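Local coordinates for glutathione S-transferase (Sphingobium chungbukense, PDB 6M1T), which binds glutathione and, as a bacterial beta-class glutathione transferase, probably catalyses its conjugation to electrophilic compounds in detoxification, at residues A[92-97]-A[152-157]; A[111-116]-A[166-171]. All coordinates share one frame; numbering follows the deposited sequence.

Contact 1: A[92-97]-A[152-157]; sequences YRLISR and SVADIY
Arg97 meets Ala154 through its CB alone, while its guanidinium turns off to another side and takes Ser96 OG at its edge: NH1 donates over 3.1 Å to Ser96 OG, nearly straight (161°) and close to the guanidinium plane. The contact itself is mostly apolar, and Leu94 has the largest share. Its side chain extends with CG trans to the backbone N (chi1 175°), which carries both methyls across the gap. CD1 presses on Ala154 CB at 3.5 Å, tighter than ordinary van der Waals contact, and also passes 4.0 Å from Ser152 OG; CD2 meets Val153 CG2, the two side chains crossing at about a right angle.

The second helix starts exactly here. Ser152 is its N-cap and forms a capping box with Asp155: Ser152 OG accepts from Ala154 N at 3.0 Å, and Ser152 N returns a bond to the anti lone pair of Asp155 OD2, also 3.0 Å. Such a box is a familiar feature at this point of the glutathione transferase fold. An alanine in place of Ser152 would probably leave Ala154 N without its capping acceptor and open a small gap beside Leu94 CD1.

The two helix segments run almost parallel, 13° apart, with axes 9.9 Å from each other. Helix 66-75 packs alongside, Leu71 against Leu94 and Leu70 against Val153; helix 153-162 also carries Tyr157 to the bound glutathione, while Tyr92, Arg93 and Ser96 of helix 89-108 hydrogen-bond to the second subunit.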
# COMPACT_ATOMS: atom_id res chain seq x y z
N TYR A 92 -0.13 8.47 11.16
CA TYR A 92 0.66 7.28 10.71
C TYR A 92 -0.23 6.05 10.79
O TYR A 92 -0.09 5.19 9.91
CB TYR A 92 1.97 7.12 11.48
CG TYR A 92 2.82 8.33 11.31
CD1 TYR A 92 3.65 8.46 10.22
CD2 TYR A 92 2.74 9.38 12.22
CE1 TYR A 92 4.42 9.58 10.03
CE2 TYR A 92 3.50 10.52 12.04
CZ TYR A 92 4.35 10.61 10.96
OH TYR A 92 5.06 11.73 10.80
N ARG A 93 -1.12 5.97 11.79
CA ARG A 93 -2.04 4.81 11.93
C ARG A 93 -3.00 4.81 10.74
O ARG A 93 -3.33 3.71 10.27
CB ARG A 93 -2.80 4.81 13.25
CG ARG A 93 -1.85 4.81 14.45
CD ARG A 93 -2.43 4.28 15.75
NE ARG A 93 -2.36 2.84 16.02
CZ ARG A 93 -1.37 1.99 15.69
NH1 ARG A 93 -1.48 0.71 16.00
NH2 ARG A 93 -0.29 2.38 15.03
N LEU A 94 -3.41 5.99 10.25
CA LEU A 94 -4.26 6.13 9.03
C LEU A 94 -3.49 5.60 7.81
O LEU A 94 -4.04 4.79 7.06
CB LEU A 94 -4.64 7.58 8.77
CG LEU A 94 -5.41 7.76 7.45
CD1 LEU A 94 -6.64 6.90 7.50
CD2 LEU A 94 -5.79 9.19 7.14
N ILE A 95 -2.28 6.08 7.59
CA ILE A 95 -1.47 5.62 6.42
C ILE A 95 -1.28 4.10 6.50
O ILE A 95 -1.32 3.39 5.41
CB ILE A 95 -0.16 6.42 6.39
CG1 ILE A 95 -0.43 7.91 6.18
CG2 ILE A 95 0.80 5.88 5.35
CD1 ILE A 95 0.79 8.77 6.36
N SER A 96 -1.08 3.57 7.70
CA SER A 96 -0.96 2.12 7.99
C SER A 96 -2.22 1.41 7.50
O SER A 96 -2.13 0.42 6.71
CB SER A 96 -0.73 1.86 9.48
OG SER A 96 -0.60 0.48 9.76
N ARG A 97 -3.38 1.92 7.91
CA ARG A 97 -4.64 1.28 7.50
C ARG A 97 -4.78 1.38 5.97
O ARG A 97 -5.26 0.41 5.37
CB ARG A 97 -5.84 1.83 8.29
CG ARG A 97 -5.97 1.34 9.74
CD ARG A 97 -5.80 -0.16 10.00
NE ARG A 97 -4.38 -0.52 10.05
CZ ARG A 97 -3.85 -1.75 9.88
NH1 ARG A 97 -2.54 -1.87 9.92
NH2 ARG A 97 -4.58 -2.84 9.69
N SER A 152 -13.24 8.62 8.45
CA SER A 152 -11.98 8.89 7.72
C SER A 152 -11.97 8.25 6.32
O SER A 152 -12.76 7.34 6.05
CB SER A 152 -10.80 8.43 8.51
OG SER A 152 -10.58 7.05 8.30
N VAL A 153 -11.02 8.67 5.51
CA VAL A 153 -10.82 8.02 4.17
C VAL A 153 -10.55 6.52 4.35
O VAL A 153 -10.84 5.76 3.42
CB VAL A 153 -9.72 8.73 3.36
CG1 VAL A 153 -10.26 10.06 2.87
CG2 VAL A 153 -8.42 8.90 4.15
N ALA A 154 -10.07 6.07 5.51
CA ALA A 154 -9.82 4.63 5.72
C ALA A 154 -11.16 3.91 5.81
O ALA A 154 -11.26 2.80 5.29
CB ALA A 154 -8.96 4.39 6.94
N ASP A 155 -12.16 4.51 6.47
CA ASP A 155 -13.53 3.91 6.51
C ASP A 155 -14.08 3.90 5.06
O ASP A 155 -14.74 2.96 4.65
CB ASP A 155 -14.49 4.70 7.41
CG ASP A 155 -14.06 4.76 8.87
OD1 ASP A 155 -14.00 3.71 9.50
OD2 ASP A 155 -13.74 5.84 9.35
N ILE A 156 -13.90 4.99 4.33
CA ILE A 156 -14.44 5.07 2.95
C ILE A 156 -13.83 3.92 2.13
O ILE A 156 -14.53 3.22 1.43
CB ILE A 156 -14.16 6.43 2.31
CG1 ILE A 156 -14.91 7.58 3.02
CG2 ILE A 156 -14.55 6.31 0.83
CD1 ILE A 156 -14.50 8.96 2.52
N TYR A 157 -12.53 3.75 2.21
CA TYR A 157 -11.79 2.73 1.41
C TYR A 157 -12.22 1.31 1.80
O TYR A 157 -12.57 0.51 0.92
CB TYR A 157 -10.32 2.98 1.67
CG TYR A 157 -9.35 2.36 0.71
CD1 TYR A 157 -9.68 2.00 -0.59
CD2 TYR A 157 -8.02 2.28 1.10
CE1 TYR A 157 -8.71 1.47 -1.45
CE2 TYR A 157 -7.05 1.80 0.25
CZ TYR A 157 -7.39 1.41 -1.03
OH TYR A 157 -6.40 0.88 -1.82

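Contact 2: A[111-116]-A[166-171]; sequences PLFTPG and AHVGID
Leu112 and Phe113, which both touch Val168, follow a carbonyl held by two bonds: Pro111 O accepts from Thr114 N at 3.2 Å and is also bonded to Ser117 OG. Val168 CG1 sits over the centre of the Phe113 ring, a CH-pi contact 3.7 Å from the centroid and only 13° off the normal. The same methyl approaches Leu112 O at 3.6 Å, so that it is shared between the ring face and the leucine. At chi1 -68° CG1 is anti to the valine's carbonyl carbon and beside its backbone N, which places it over the ring, while Val168 CG2, between the backbone N and the carbonyl carbon, meets Leu112 CD1 at 3.7 Å. Leu112 CD1 reaches further to Ile170 CD1 at 4.3 Å, so the leucine tip bridges the residues before and after Gly169, whose positive phi of 78° turns the chain between them. His167 adds a lighter touch, its CB lying 4.5 Å from Phe113 CE1, obliquely to the ring.

The contact ties the loop between helices 89-108 and 119-139 to the loop between helices 153-162 and 176-186, within the C-terminal domain. The Phe113 side chain is about 8 Å from bound glutathione and about 7 Å from the side chain of His106, which binds it. Both loops rest on helix 119-139, Leu112 at Ala125 and Ser126, Ile170 at Val129.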
# COMPACT_ATOMS: atom_id res chain seq x y z
N PRO A 111 -7.55 -12.93 -7.70
CA PRO A 111 -7.92 -14.19 -8.35
C PRO A 111 -9.45 -14.40 -8.45
O PRO A 111 -9.91 -14.93 -9.46
CB PRO A 111 -7.36 -15.29 -7.44
CG PRO A 111 -6.26 -14.58 -6.64
CD PRO A 111 -6.74 -13.15 -6.50
N LEU A 112 -10.20 -13.97 -7.44
CA LEU A 112 -11.68 -14.10 -7.44
C LEU A 112 -12.30 -13.26 -8.56
O LEU A 112 -13.41 -13.64 -8.98
CB LEU A 112 -12.26 -13.67 -6.09
CG LEU A 112 -11.93 -14.53 -4.89
CD1 LEU A 112 -12.53 -13.92 -3.63
CD2 LEU A 112 -12.44 -15.95 -5.06
N PHE A 113 -11.66 -12.16 -9.00
CA PHE A 113 -12.18 -11.26 -10.07
C PHE A 113 -11.45 -11.50 -11.40
O PHE A 113 -11.61 -10.70 -12.34
CB PHE A 113 -12.08 -9.78 -9.67
CG PHE A 113 -13.14 -9.32 -8.70
CD1 PHE A 113 -14.42 -9.02 -9.14
CD2 PHE A 113 -12.88 -9.22 -7.34
CE1 PHE A 113 -15.40 -8.59 -8.26
CE2 PHE A 113 -13.85 -8.78 -6.46
CZ PHE A 113 -15.11 -8.46 -6.92
N THR A 114 -10.64 -12.56 -11.48
CA THR A 114 -9.96 -13.01 -12.71
C THR A 114 -10.68 -14.27 -13.20
O THR A 114 -10.49 -15.33 -12.61
CB THR A 114 -8.47 -13.21 -12.42
OG1 THR A 114 -7.99 -11.98 -11.87
CG2 THR A 114 -7.65 -13.54 -13.66
N PRO A 115 -11.57 -14.21 -14.22
CA PRO A 115 -12.17 -15.43 -14.78
C PRO A 115 -11.15 -16.50 -15.22
O PRO A 115 -11.43 -17.66 -15.05
CB PRO A 115 -12.99 -14.88 -15.97
CG PRO A 115 -13.35 -13.47 -15.53
CD PRO A 115 -12.08 -12.98 -14.85
N GLY A 116 -9.97 -16.11 -15.71
CA GLY A 116 -8.87 -17.04 -16.04
C GLY A 116 -8.44 -17.94 -14.87
O GLY A 116 -8.21 -19.16 -15.11
N ALA A 166 -19.77 -9.88 -1.90
CA ALA A 166 -21.13 -10.33 -2.32
C ALA A 166 -21.12 -10.69 -3.80
O ALA A 166 -21.95 -11.49 -4.22
CB ALA A 166 -22.20 -9.31 -1.99
N HIS A 167 -20.16 -10.16 -4.58
CA HIS A 167 -20.07 -10.42 -6.04
C HIS A 167 -19.17 -11.61 -6.35
O HIS A 167 -19.13 -11.95 -7.52
CB HIS A 167 -19.56 -9.18 -6.78
CG HIS A 167 -20.49 -8.05 -6.62
ND1 HIS A 167 -21.45 -7.78 -7.56
CD2 HIS A 167 -20.61 -7.12 -5.65
CE1 HIS A 167 -22.15 -6.75 -7.16
NE2 HIS A 167 -21.66 -6.33 -5.99
N VAL A 168 -18.48 -12.17 -5.37
CA VAL A 168 -17.58 -13.34 -5.59
C VAL A 168 -17.94 -14.44 -4.60
O VAL A 168 -17.04 -15.12 -4.13
CB VAL A 168 -16.10 -12.94 -5.53
CG1 VAL A 168 -15.75 -12.05 -6.71
CG2 VAL A 168 -15.75 -12.27 -4.20
N GLY A 169 -19.23 -14.58 -4.28
CA GLY A 169 -19.81 -15.79 -3.67
C GLY A 169 -19.54 -15.90 -2.19
O GLY A 169 -19.54 -17.00 -1.70
N ILE A 170 -19.36 -14.78 -1.48
CA ILE A 170 -19.04 -14.77 -0.03
C ILE A 170 -20.23 -14.15 0.70
O ILE A 170 -20.63 -13.03 0.35
CB ILE A 170 -17.72 -14.01 0.23
CG1 ILE A 170 -16.53 -14.77 -0.35
CG2 ILE A 170 -17.52 -13.69 1.70
CD1 ILE A 170 -15.19 -14.04 -0.20
N ASP A 171 -20.79 -14.86 1.68
CA ASP A 171 -22.00 -14.40 2.41
C ASP A 171 -21.56 -13.48 3.55
O ASP A 171 -20.93 -13.98 4.49
CB ASP A 171 -22.80 -15.60 2.93
CG ASP A 171 -23.90 -15.21 3.90
OD1 ASP A 171 -23.91 -14.05 4.35
OD2 ASP A 171 -24.75 -16.08 4.19

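Overall arrangement
Contact 1 is buried and joins two helices, whereas contact 2 lies near the surface and joins two loops; their centres are 25 Å apart, on opposite sides of the chain's centre. They nonetheless concern the same elements: helix 89-108 passes through contact 1 and leads into the 111-116 loop, and helix 153-162 starts in contact 1 and leads into the 166-171 loop. Both rely on apolar side chains across the gap, with polar bonds ordering each segment on its own side. Inside, a leucine packs on the capped first turn of a helix, tightly at one alanine; outside, a ring face and a valine meet at a more exposed site.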